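Local coordinates for protein glycoside hydrolase, GH17 family (Formosa sp. Hel1_33_131, PDB 6FCG) that probably hydrolyses internal beta-1,3-glucosidic bonds of the algal storage glucan laminarin, as an endo-acting laminarinase of glycoside hydrolase family 17, at residues F64-K76 / L93-L106. Numbering follows the deposited sequence.
Sequences FQPSIEELKEDMK and LAHTSNILKAIREL
Lys72 and Glu105 form the salt bridge between segments 64-76 and 93-106, in a crossing that is otherwise mainly apolar, NZ standing 2.8 Å from Glu105 OE2 and meeting it nearly along the C-O axis. The lysine chain bends at chi3 (78°) to reach the carboxylate; on the way its CG lies on Ala102 CB (3.8 Å) and its CE beside Leu106 CD2, while NZ also pairs with Glu109. With Lys72 cut back to an alanine, Glu105 and Glu109 are likely to lose their shared positive mate, and Ala102 and Leu106 part of their cover. Helices 68-76 and 95-106 cross at -66°, their axes 8.7 Å apart; the small Ala102 lets its CA come within 5.5 Å of Ile68 CA, the nearest backbone approach. Ile68 is a knob among Asn98, Lys101, Ala102 and Glu105. Leu71 fills the next hole, among His95, Asn98, Ile99 and Ala102, with CD1 3.5 Å from Asn98 CB. Farther along, Met75 turns SD to Ile103 CG1 (3.8 Å) and packs CB against Leu106 CD1. Before the helix, whose start is closed by the Ser67-Glu70 capping box, Pro66 CG meets the His95 ring at its edge, and Gln65 sends NE2 to the hydroxyl of Tyr57. Inward, Met75 and Ile99 touch Leu86 of strand 83-87, the strand linking the two helices: this is the packing of successive outer helices in a (beta/alpha)8 TIM barrel, the fold of family 17.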
# COMPACT_ATOMS: atom_id res chain seq x y z
N PHE A 64 38.31 3.08 13.43
CA PHE A 64 39.21 3.97 12.72
C PHE A 64 39.24 5.34 13.41
O PHE A 64 38.53 6.29 13.02
CB PHE A 64 38.81 4.08 11.23
CG PHE A 64 38.80 2.75 10.47
CD1 PHE A 64 39.99 2.13 10.10
CD2 PHE A 64 37.58 2.13 10.11
CE1 PHE A 64 39.98 0.93 9.40
CE2 PHE A 64 37.56 0.93 9.42
CZ PHE A 64 38.77 0.34 9.06
N GLN A 65 40.06 5.43 14.45
CA GLN A 65 40.25 6.69 15.20
C GLN A 65 40.94 7.74 14.35
O GLN A 65 41.93 7.43 13.69
CB GLN A 65 41.11 6.46 16.45
CG GLN A 65 40.39 5.71 17.57
CD GLN A 65 39.26 6.53 18.19
OE1 GLN A 65 39.33 7.76 18.26
NE2 GLN A 65 38.20 5.85 18.61
N PRO A 66 40.42 8.97 14.33
CA PRO A 66 41.18 9.97 13.63
C PRO A 66 42.49 10.28 14.36
O PRO A 66 42.58 10.16 15.58
CB PRO A 66 40.23 11.17 13.64
CG PRO A 66 39.49 11.03 14.92
CD PRO A 66 39.32 9.55 15.12
N SER A 67 43.51 10.65 13.60
CA SER A 67 44.80 11.05 14.16
C SER A 67 44.74 12.46 14.75
O SER A 67 43.86 13.25 14.41
CB SER A 67 45.89 10.98 13.07
OG SER A 67 45.73 12.03 12.13
N ILE A 68 45.72 12.78 15.58
CA ILE A 68 45.89 14.13 16.10
C ILE A 68 46.03 15.16 14.96
O ILE A 68 45.44 16.23 15.05
CB ILE A 68 47.07 14.19 17.13
CG1 ILE A 68 46.65 13.51 18.44
CG2 ILE A 68 47.49 15.62 17.45
CD1 ILE A 68 47.73 12.66 19.07
N GLU A 69 46.76 14.81 13.90
CA GLU A 69 46.94 15.65 12.70
C GLU A 69 45.53 15.95 12.09
O GLU A 69 45.18 17.12 11.82
CB GLU A 69 48.01 14.97 11.67
CG GLU A 69 49.49 15.03 12.16
CD GLU A 69 49.99 13.80 12.96
OE1 GLU A 69 49.26 13.33 13.87
OE2 GLU A 69 51.16 13.35 12.72
N GLU A 70 44.70 14.91 11.95
CA GLU A 70 43.33 15.06 11.42
C GLU A 70 42.42 15.93 12.31
O GLU A 70 41.73 16.83 11.82
CB GLU A 70 42.69 13.70 11.16
CG GLU A 70 43.31 12.96 9.98
CD GLU A 70 42.84 11.50 9.83
OE1 GLU A 70 42.55 10.81 10.83
OE2 GLU A 70 42.76 11.02 8.68
N LEU A 71 42.49 15.70 13.61
CA LEU A 71 41.73 16.52 14.54
C LEU A 71 42.12 18.00 14.52
O LEU A 71 41.26 18.87 14.67
CB LEU A 71 41.83 15.97 15.95
CG LEU A 71 41.29 14.53 16.14
CD1 LEU A 71 41.74 13.98 17.48
CD2 LEU A 71 39.78 14.49 15.99
N LYS A 72 43.40 18.29 14.31
CA LYS A 72 43.87 19.67 14.22
C LYS A 72 43.30 20.39 13.01
O LYS A 72 42.91 21.54 13.10
CB LYS A 72 45.39 19.75 14.19
CG LYS A 72 46.04 19.47 15.52
CD LYS A 72 47.53 19.19 15.40
CE LYS A 72 48.33 20.47 15.22
NZ LYS A 72 49.77 20.15 15.43
N GLU A 73 43.23 19.68 11.88
CA GLU A 73 42.52 20.18 10.70
C GLU A 73 41.11 20.68 11.09
O GLU A 73 40.75 21.82 10.78
CB GLU A 73 42.44 19.10 9.62
CG GLU A 73 43.75 18.79 8.91
CD GLU A 73 43.67 17.62 7.92
OE1 GLU A 73 42.84 16.70 8.09
OE2 GLU A 73 44.43 17.63 6.92
N ASP A 74 40.36 19.86 11.82
CA ASP A 74 38.99 20.22 12.24
C ASP A 74 38.95 21.41 13.16
O ASP A 74 38.13 22.32 13.00
CB ASP A 74 38.29 19.04 12.93
CG ASP A 74 38.03 17.88 12.00
OD1 ASP A 74 38.30 18.01 10.78
OD2 ASP A 74 37.59 16.80 12.45
N MET A 75 39.85 21.40 14.13
CA MET A 75 39.92 22.49 15.08
C MET A 75 40.18 23.80 14.37
O MET A 75 39.56 24.81 14.73
CB MET A 75 41.00 22.23 16.13
CG MET A 75 40.78 21.07 17.09
SD MET A 75 39.23 21.03 17.98
CE MET A 75 38.24 19.95 16.91
N LYS A 76 41.09 23.80 13.39
CA LYS A 76 41.40 25.03 12.66
C LYS A 76 40.16 25.54 11.92
O LYS A 76 39.85 26.73 12.00
CB LYS A 76 42.58 24.87 11.71
CG LYS A 76 43.93 24.59 12.38
CD LYS A 76 45.13 24.96 11.51
CE LYS A 76 46.39 24.18 11.84
NZ LYS A 76 46.88 23.30 10.75
N LEU A 93 36.82 5.60 24.41
CA LEU A 93 37.66 5.54 23.26
C LEU A 93 38.59 6.73 23.36
O LEU A 93 38.33 7.68 24.09
CB LEU A 93 36.80 5.58 21.98
CG LEU A 93 35.75 4.45 21.83
CD1 LEU A 93 34.96 4.58 20.53
CD2 LEU A 93 36.36 3.04 21.91
N ALA A 94 39.67 6.68 22.58
CA ALA A 94 40.77 7.66 22.63
C ALA A 94 40.39 9.06 22.11
O ALA A 94 41.07 10.04 22.42
CB ALA A 94 41.94 7.13 21.82
N HIS A 95 39.34 9.11 21.27
CA HIS A 95 38.91 10.30 20.57
C HIS A 95 38.93 11.62 21.38
O HIS A 95 39.50 12.59 20.96
CB HIS A 95 37.52 9.98 20.00
CG HIS A 95 36.85 11.11 19.29
ND1 HIS A 95 35.75 11.77 19.82
CD2 HIS A 95 37.06 11.65 18.08
CE1 HIS A 95 35.35 12.70 18.97
NE2 HIS A 95 36.14 12.65 17.92
N THR A 96 38.31 11.64 22.56
CA THR A 96 38.20 12.87 23.34
C THR A 96 39.56 13.32 23.84
O THR A 96 39.88 14.49 23.82
CB THR A 96 37.25 12.65 24.51
OG1 THR A 96 35.93 12.45 23.99
CG2 THR A 96 37.28 13.81 25.51
N SER A 97 40.31 12.36 24.36
CA SER A 97 41.67 12.56 24.80
C SER A 97 42.53 13.12 23.66
O SER A 97 43.35 14.02 23.86
CB SER A 97 42.22 11.22 25.33
OG SER A 97 43.60 11.25 25.52
N ASN A 98 42.37 12.58 22.47
CA ASN A 98 43.13 13.08 21.33
C ASN A 98 42.72 14.49 20.91
O ASN A 98 43.57 15.24 20.42
CB ASN A 98 43.07 12.11 20.16
CG ASN A 98 43.78 10.81 20.46
OD1 ASN A 98 44.77 10.79 21.19
ND2 ASN A 98 43.32 9.75 19.88
N ILE A 99 41.46 14.87 21.12
CA ILE A 99 41.03 16.23 20.80
C ILE A 99 41.73 17.20 21.74
O ILE A 99 42.22 18.24 21.32
CB ILE A 99 39.51 16.38 20.86
CG1 ILE A 99 38.88 15.48 19.78
CG2 ILE A 99 39.09 17.82 20.61
CD1 ILE A 99 37.39 15.28 19.91
N LEU A 100 41.79 16.84 23.01
CA LEU A 100 42.50 17.66 23.99
C LEU A 100 43.97 17.79 23.63
O LEU A 100 44.50 18.91 23.68
CB LEU A 100 42.29 17.10 25.40
CG LEU A 100 40.86 17.23 25.94
CD1 LEU A 100 40.63 16.33 27.13
CD2 LEU A 100 40.52 18.68 26.30
N LYS A 101 44.61 16.70 23.19
CA LYS A 101 46.01 16.77 22.76
C LYS A 101 46.21 17.71 21.58
O LYS A 101 47.17 18.51 21.55
CB LYS A 101 46.58 15.37 22.42
CG LYS A 101 46.93 14.59 23.68
CD LYS A 101 47.27 13.13 23.45
CE LYS A 101 47.17 12.42 24.81
NZ LYS A 101 47.54 11.00 24.74
N ALA A 102 45.28 17.62 20.64
CA ALA A 102 45.28 18.42 19.45
C ALA A 102 45.12 19.88 19.77
O ALA A 102 45.83 20.71 19.20
CB ALA A 102 44.16 17.98 18.52
N ILE A 103 44.18 20.20 20.66
CA ILE A 103 43.96 21.58 21.04
C ILE A 103 45.20 22.10 21.75
O ILE A 103 45.63 23.23 21.47
CB ILE A 103 42.70 21.75 21.93
CG1 ILE A 103 41.44 21.42 21.10
CG2 ILE A 103 42.58 23.17 22.49
CD1 ILE A 103 40.15 21.37 21.88
N ARG A 104 45.80 21.29 22.63
CA ARG A 104 47.02 21.70 23.33
C ARG A 104 48.14 22.02 22.35
O ARG A 104 48.74 23.10 22.45
CB ARG A 104 47.48 20.68 24.34
CG ARG A 104 48.73 21.15 25.08
CD ARG A 104 49.22 20.19 26.14
NE ARG A 104 48.54 20.06 27.45
CZ ARG A 104 47.77 20.95 28.11
NH1 ARG A 104 47.41 22.17 27.62
NH2 ARG A 104 47.30 20.56 29.30
N GLU A 105 48.39 21.15 21.37
CA GLU A 105 49.38 21.46 20.34
C GLU A 105 49.10 22.78 19.62
O GLU A 105 50.02 23.58 19.43
CB GLU A 105 49.50 20.34 19.31
CG GLU A 105 50.31 19.15 19.80
CD GLU A 105 50.56 18.12 18.70
OE1 GLU A 105 50.70 16.92 19.03
OE2 GLU A 105 50.61 18.49 17.50
N LEU A 106 47.85 23.02 19.23
CA LEU A 106 47.50 24.26 18.55
C LEU A 106 47.66 25.52 19.42
O LEU A 106 47.97 26.57 18.90
CB LEU A 106 46.09 24.25 17.98
CG LEU A 106 45.74 23.24 16.90
CD1 LEU A 106 44.26 22.97 16.89
CD2 LEU A 106 46.18 23.67 15.51